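Uncharacterized protein (Legionella longbeachae NSW150, PDB 4JZA) is a Legionella phosphoinositide phosphatase that probably removes the 3-phosphate from phosphatidylinositol 3-phosphate and probably acts on lipids of the infected host. Local coordinates at residues R43-A46 and R47-S51; D653-V656 and K657-F660. One frame throughout, in Å; residues are numbered along the deposited sequence.

Interaction 1: R43-A46 and R47-S51; sequences RSFA and RRVDS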
ATOM      1  N   ARG A  43     -11.078 -14.360  12.496  1.00 42.63           N
ATOM      2  CA  ARG A  43      -9.708 -14.627  12.022  1.00 44.22           C
ATOM      3  C   ARG A  43      -9.166 -13.428  11.230  1.00 43.23           C
ATOM      4  O   ARG A  43      -8.081 -12.961  11.509  1.00 47.51           O
ATOM      5  CB  ARG A  43      -9.628 -15.917  11.160  1.00 45.44           C
ATOM      6  CG  ARG A  43      -8.171 -16.347  10.877  1.00 47.55           C
ATOM      7  CD  ARG A  43      -8.023 -17.629  10.054  1.00 46.35           C
ATOM      8  NE  ARG A  43      -7.938 -17.331   8.630  1.00 49.11           N
ATOM      9  CZ  ARG A  43      -6.856 -17.492   7.881  1.00 58.50           C
ATOM     10  NH1 ARG A  43      -5.717 -17.949   8.386  1.00 67.41           N
ATOM     11  NH2 ARG A  43      -6.903 -17.188   6.608  1.00 62.98           N
ATOM     12  N   SER A  44      -9.933 -12.913  10.279  1.00 40.11           N
ATOM     13  CA  SER A  44      -9.467 -11.798   9.451  1.00 42.41           C
ATOM     14  C   SER A  44      -9.185 -10.556  10.299  1.00 43.46           C
ATOM     15  O   SER A  44      -8.251  -9.790  10.036  1.00 42.55           O
ATOM     16  CB  SER A  44     -10.434 -11.520   8.283  1.00 39.45           C
ATOM     17  OG  SER A  44     -10.396 -12.636   7.353  1.00 39.76           O
ATOM     18  N   PHE A  45      -9.951 -10.417  11.363  1.00 43.93           N
ATOM     19  CA  PHE A  45      -9.784  -9.309  12.294  1.00 45.97           C
ATOM     20  C   PHE A  45      -8.466  -9.397  13.081  1.00 45.10           C
ATOM     21  O   PHE A  45      -7.683  -8.455  13.140  1.00 49.01           O
ATOM     22  CB  PHE A  45     -10.999  -9.249  13.223  1.00 45.94           C
ATOM     23  CG  PHE A  45     -10.797  -8.394  14.394  1.00 45.55           C
ATOM     24  CD1 PHE A  45     -10.968  -7.046  14.295  1.00 44.94           C
ATOM     25  CD2 PHE A  45     -10.412  -8.942  15.589  1.00 46.26           C
ATOM     26  CE1 PHE A  45     -10.742  -6.244  15.375  1.00 41.73           C
ATOM     27  CE2 PHE A  45     -10.191  -8.153  16.669  1.00 42.70           C
ATOM     28  CZ  PHE A  45     -10.353  -6.807  16.548  1.00 42.64           C
ATOM     29  N   ALA A  46      -8.210 -10.530  13.681  1.00 43.13           N
ATOM     30  CA  ALA A  46      -6.940 -10.706  14.350  1.00 42.76           C
ATOM     31  C   ALA A  46      -5.756 -10.575  13.378  1.00 44.00           C
ATOM     32  O   ALA A  46      -4.699 -10.090  13.749  1.00 46.17           O
ATOM     33  CB  ALA A  46      -6.908 -12.073  15.019  1.00 42.25           C
ATOM     34  N   ARG A  47      -5.906 -11.035  12.137  1.00 46.64           N
ATOM     35  CA  ARG A  47      -4.772 -10.980  11.211  1.00 45.12           C
ATOM     36  C   ARG A  47      -4.470  -9.550  10.919  1.00 40.48           C
ATOM     37  O   ARG A  47      -3.301  -9.192  10.889  1.00 42.20           O
ATOM     38  CB  ARG A  47      -4.954 -11.770   9.894  1.00 43.38           C
ATOM     39  CG  ARG A  47      -5.003 -13.272  10.048  1.00 43.78           C
ATOM     40  CD  ARG A  47      -5.221 -13.975   8.697  1.00 46.25           C
ATOM     41  NE  ARG A  47      -3.898 -14.403   8.282  1.00 54.00           N
ATOM     42  CZ  ARG A  47      -3.331 -14.207   7.091  1.00 54.12           C
ATOM     43  NH1 ARG A  47      -3.958 -13.653   6.048  1.00 52.00           N
ATOM     44  NH2 ARG A  47      -2.096 -14.612   6.930  1.00 56.59           N
ATOM     45  N   ARG A  48      -5.501  -8.733  10.752  1.00 38.43           N
ATOM     46  CA  ARG A  48      -5.287  -7.328  10.364  1.00 38.74           C
ATOM     47  C   ARG A  48      -4.725  -6.530  11.514  1.00 37.71           C
ATOM     48  O   ARG A  48      -3.813  -5.740  11.322  1.00 38.47           O
ATOM     49  CB  ARG A  48      -6.571  -6.665   9.885  1.00 38.74           C
ATOM     50  CG  ARG A  48      -6.349  -5.447   9.014  1.00 37.64           C
ATOM     51  CD  ARG A  48      -6.410  -5.803   7.552  1.00 39.62           C
ATOM     52  NE  ARG A  48      -5.836  -4.764   6.748  1.00 38.40           N
ATOM     53  CZ  ARG A  48      -4.543  -4.581   6.595  1.00 41.06           C
ATOM     54  NH1 ARG A  48      -3.698  -5.411   7.160  1.00 44.35           N
ATOM     55  NH2 ARG A  48      -4.084  -3.569   5.869  1.00 42.22           N
ATOM     56  N   VAL A  49      -5.268  -6.733  12.700  1.00 36.44           N
ATOM     57  CA  VAL A  49      -4.693  -6.112  13.866  1.00 37.51           C
ATOM     58  C   VAL A  49      -3.214  -6.461  13.961  1.00 39.57           C
ATOM     59  O   VAL A  49      -2.367  -5.569  14.071  1.00 39.31           O
ATOM     60  CB  VAL A  49      -5.408  -6.514  15.175  1.00 37.54           C
ATOM     61  CG1 VAL A  49      -4.632  -6.021  16.384  1.00 37.67           C
ATOM     62  CG2 VAL A  49      -6.798  -5.914  15.238  1.00 35.97           C
ATOM     63  N   ASP A  50      -2.910  -7.749  13.901  1.00 42.64           N
ATOM     64  CA  ASP A  50      -1.550  -8.229  14.100  1.00 45.79           C
ATOM     65  C   ASP A  50      -0.633  -7.656  13.045  1.00 41.72           C
ATOM     66  O   ASP A  50       0.446  -7.184  13.336  1.00 48.53           O
ATOM     67  CB  ASP A  50      -1.538  -9.769  14.114  1.00 51.35           C
ATOM     68  CG  ASP A  50      -0.125 -10.384  14.263  1.00 55.89           C
ATOM     69  OD1 ASP A  50       0.573 -10.209  15.288  1.00 66.41           O
ATOM     70  OD2 ASP A  50       0.279 -11.098  13.346  1.00 58.29           O
ATOM     71  N   SER A  51      -1.071  -7.630  11.816  1.00 40.71           N
ATOM     72  CA  SER A  51      -0.195  -7.134  10.748  1.00 39.92           C
ATOM     73  C   SER A  51       0.139  -5.654  10.889  1.00 37.97           C
ATOM     74  O   SER A  51       1.238  -5.245  10.552  1.00 40.25           O
ATOM     75  CB  SER A  51      -0.826  -7.390   9.374  1.00 39.01           C
ATOM     76  OG  SER A  51       0.116  -7.222   8.349  1.00 38.49           O
TER
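Arg43 and Arg47 sit one turn apart on helix 41-62 and send their side chains out side by side, in the same direction. The methylene CD of Arg47 packs over one face of the Arg43 guanidinium, over its centre, with Arg47 CD 4.0 Å from Arg43 CZ. Both chains run extended through chi2 and then bend at chi3. The two guanidinium planes are only 6° apart. Arg43 NH1 and Arg47 NE are 4.0 Å from each other, a like-charge approach that would probably be unfavourable without nearby acids. Glu607 pairs with Arg43 NH2 and Glu617 with Arg47 NH1, while Glu617 also takes Ser44 OG.

The apolar contact faces helix 95-116. Phe45 swings its ring away from its own backbone N (chi1 166°), and Val49 CG2 lies over one face, offset toward the rim, as a CH-pi contact 4.1 Å from the ring centroid. The same methyl is 3.9 Å from Phe45 CZ. Leu98 and Leu102 touch the ring, and Phe105 meets Val49.

Underneath run ordinary alpha-helical bonds. Val49 N reaches Phe45 O at 3.0 Å in an almost straight bond of 175°; Arg47, Arg48 and Asp50 donate four residues back to Arg43, Ser44 and Ala46 in more bent bonds.

Arg48 NE gives a hydrogen bond to Asp653 O and its NH1 pairs with Glu133; at the far end of 47-51, Asp50 pairs with Lys54 and Lys85. One side, Phe45 and Val49, thus packs on helix 95-116, while Arg43 and Arg47 project from another, their closeness probably made tolerable by Glu607 and Glu617, whose negative charge offsets it.

Interaction 2: D653-V656 and K657-F660; sequences DNEV and KNIF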
ATOM      1  N   ASP A 653     -10.335  -3.326   3.202  1.00 38.99           N
ATOM      2  CA  ASP A 653      -9.445  -3.189   4.367  1.00 39.82           C
ATOM      3  C   ASP A 653      -7.949  -3.318   4.067  1.00 41.30           C
ATOM      4  O   ASP A 653      -7.145  -3.244   4.988  1.00 48.36           O
ATOM      5  CB  ASP A 653      -9.729  -4.285   5.433  1.00 41.90           C
ATOM      6  CG  ASP A 653     -11.042  -4.063   6.251  1.00 47.75           C
ATOM      7  OD1 ASP A 653     -11.705  -2.979   6.148  1.00 46.17           O
ATOM      8  OD2 ASP A 653     -11.400  -5.023   7.007  1.00 47.15           O
ATOM      9  N   ASN A 654      -7.546  -3.548   2.823  1.00 38.18           N
ATOM     10  CA  ASN A 654      -6.160  -3.753   2.541  1.00 35.29           C
ATOM     11  C   ASN A 654      -5.423  -2.446   2.587  1.00 35.02           C
ATOM     12  O   ASN A 654      -4.261  -2.416   2.987  1.00 34.88           O
ATOM     13  CB  ASN A 654      -5.968  -4.378   1.192  1.00 34.72           C
ATOM     14  CG  ASN A 654      -6.396  -3.464   0.091  1.00 35.27           C
ATOM     15  OD1 ASN A 654      -7.439  -2.848   0.170  1.00 43.47           O
ATOM     16  ND2 ASN A 654      -5.623  -3.373  -0.928  1.00 35.84           N
ATOM     17  N   GLU A 655      -6.080  -1.370   2.180  1.00 36.78           N
ATOM     18  CA  GLU A 655      -5.494   0.005   2.222  1.00 40.23           C
ATOM     19  C   GLU A 655      -5.884   0.633   3.626  1.00 38.90           C
ATOM     20  O   GLU A 655      -7.064   0.646   3.995  1.00 38.93           O
ATOM     21  CB  GLU A 655      -5.993   0.853   1.023  1.00 43.87           C
ATOM     22  CG  GLU A 655      -5.246   0.751  -0.321  1.00 49.81           C
ATOM     23  CD  GLU A 655      -3.975   1.633  -0.359  1.00 68.68           C
ATOM     24  OE1 GLU A 655      -3.408   1.911  -1.411  1.00 75.37           O
ATOM     25  OE2 GLU A 655      -3.466   2.089   0.671  1.00 72.36           O
ATOM     26  N   VAL A 656      -4.909   1.078   4.435  1.00 37.75           N
ATOM     27  CA  VAL A 656      -5.222   1.650   5.761  1.00 37.83           C
ATOM     28  C   VAL A 656      -6.235   2.798   5.643  1.00 39.13           C
ATOM     29  O   VAL A 656      -7.177   2.890   6.436  1.00 39.14           O
ATOM     30  CB  VAL A 656      -3.961   2.126   6.477  1.00 37.92           C
ATOM     31  CG1 VAL A 656      -4.241   2.709   7.827  1.00 39.33           C
ATOM     32  CG2 VAL A 656      -3.043   0.967   6.714  1.00 40.56           C
ATOM     33  N   LYS A 657      -6.082   3.644   4.630  1.00 40.43           N
ATOM     34  CA  LYS A 657      -7.003   4.760   4.474  1.00 41.24           C
ATOM     35  C   LYS A 657      -8.414   4.279   4.261  1.00 42.66           C
ATOM     36  O   LYS A 657      -9.324   4.973   4.619  1.00 45.64           O
ATOM     37  CB  LYS A 657      -6.621   5.705   3.352  1.00 38.80           C
ATOM     38  CG  LYS A 657      -6.663   5.136   1.965  1.00 41.56           C
ATOM     39  CD  LYS A 657      -6.103   6.203   1.014  1.00 44.01           C
ATOM     40  CE  LYS A 657      -6.706   6.201  -0.392  1.00 47.24           C
ATOM     41  NZ  LYS A 657      -6.089   5.211  -1.311  1.00 50.66           N
ATOM     42  N   ASN A 658      -8.608   3.091   3.709  1.00 43.19           N
ATOM     43  CA  ASN A 658      -9.957   2.626   3.471  1.00 42.80           C
ATOM     44  C   ASN A 658     -10.540   1.833   4.606  1.00 47.03           C
ATOM     45  O   ASN A 658     -11.666   1.355   4.507  1.00 47.96           O
ATOM     46  CB  ASN A 658     -10.080   1.839   2.193  1.00 38.90           C
ATOM     47  CG  ASN A 658      -9.751   2.657   0.982  1.00 38.89           C
ATOM     48  OD1 ASN A 658      -9.846   3.874   0.942  1.00 39.23           O
ATOM     49  ND2 ASN A 658      -9.345   1.985  -0.006  1.00 41.98           N
ATOM     50  N   ILE A 659      -9.802   1.691   5.687  1.00 48.73           N
ATOM     51  CA  ILE A 659     -10.388   1.120   6.866  1.00 50.53           C
ATOM     52  C   ILE A 659     -11.480   2.109   7.327  1.00 56.37           C
ATOM     53  O   ILE A 659     -12.518   1.692   7.843  1.00 55.79           O
ATOM     54  CB  ILE A 659      -9.267   0.804   7.881  1.00 50.04           C
ATOM     55  CG1 ILE A 659      -8.395  -0.299   7.271  1.00 51.04           C
ATOM     56  CG2 ILE A 659      -9.802   0.396   9.252  1.00 47.59           C
ATOM     57  CD1 ILE A 659      -7.596  -1.116   8.270  1.00 49.71           C
ATOM     58  N   PHE A 660     -11.272   3.406   7.072  1.00 66.00           N
ATOM     59  CA  PHE A 660     -12.249   4.483   7.448  1.00 74.83           C
ATOM     60  C   PHE A 660     -13.283   4.856   6.368  1.00 74.47           C
ATOM     61  O   PHE A 660     -13.927   5.901   6.443  1.00 80.28           O
ATOM     62  CB  PHE A 660     -11.481   5.703   7.990  1.00 71.20           C
ATOM     63  CG  PHE A 660     -10.502   5.296   9.011  1.00 73.77           C
ATOM     64  CD1 PHE A 660     -10.943   5.001  10.313  1.00 78.93           C
ATOM     65  CD2 PHE A 660      -9.198   5.034   8.656  1.00 67.02           C
ATOM     66  CE1 PHE A 660     -10.075   4.537  11.266  1.00 68.99           C
ATOM     67  CE2 PHE A 660      -8.324   4.569   9.596  1.00 72.24           C
ATOM     68  CZ  PHE A 660      -8.757   4.323  10.904  1.00 73.64           C
TER
HETATM   69  O   HOH W   1      -3.807   3.589   2.973  1.00 40.89           O
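Val656 and Ile659 meet through the backbone: Ile659 N donates to Val656 O at 3.0 Å. One residue back, Asn658 N reaches Glu655 O at 2.9 Å. Both bonds span three residues and come in from above the carbonyl plane, about 60° out of it, closing two overlapping beta turns that are near type I by their backbone angles.

The compact side belongs to Ile659. Its chi1 of -66° puts CG1 beside the backbone N, where CG1 lies 3.5 Å from Val656 O, and the extended chain carries CD1 to 3.9 Å from Asp653 O. The Phe660 ring comes up obliquely to the same Val656 oxygen, its CD2 at 3.7 Å.

On the other side the fit is looser and wetter. A water donates to Glu655 OE2 and accepts from Lys657 N, each at 2.8 Å, bridging acid and backbone. The lysine ammonium, Lys657 NZ, stays 4.3 Å from Glu655 OE1, too far for a salt bridge and probably a weak attraction at most.

The turns follow helix 643-652, whose Arg649 holds both Asp653 OD1 and Asn658 O. Val656, Ile659 and Phe660 lean on helix 95-116 at Thr106, Leu102 and Ile110.

In the fold
Interactions 1 and 2 are hundreds of residues apart in the chain, yet their centres lie about 13 Å apart and both pack on helix 95-116. Leu102 of that helix touches Phe45 from interaction 1 and also Asp653 and Ile659 from interaction 2. The direct tie is polar, a probable hydrogen bond of 2.7 Å from Arg48 NE to Asp653 O. Each is partly buried, with an apolar side turned inward and an exposed residue, Ala46 or Lys657. Their chemistry differs: the regular helix of 43-51 carries arginines whose charge is probably offset by glutamates from other parts of the fold, whereas 653-660 turns on backbone bonds and a bridging water.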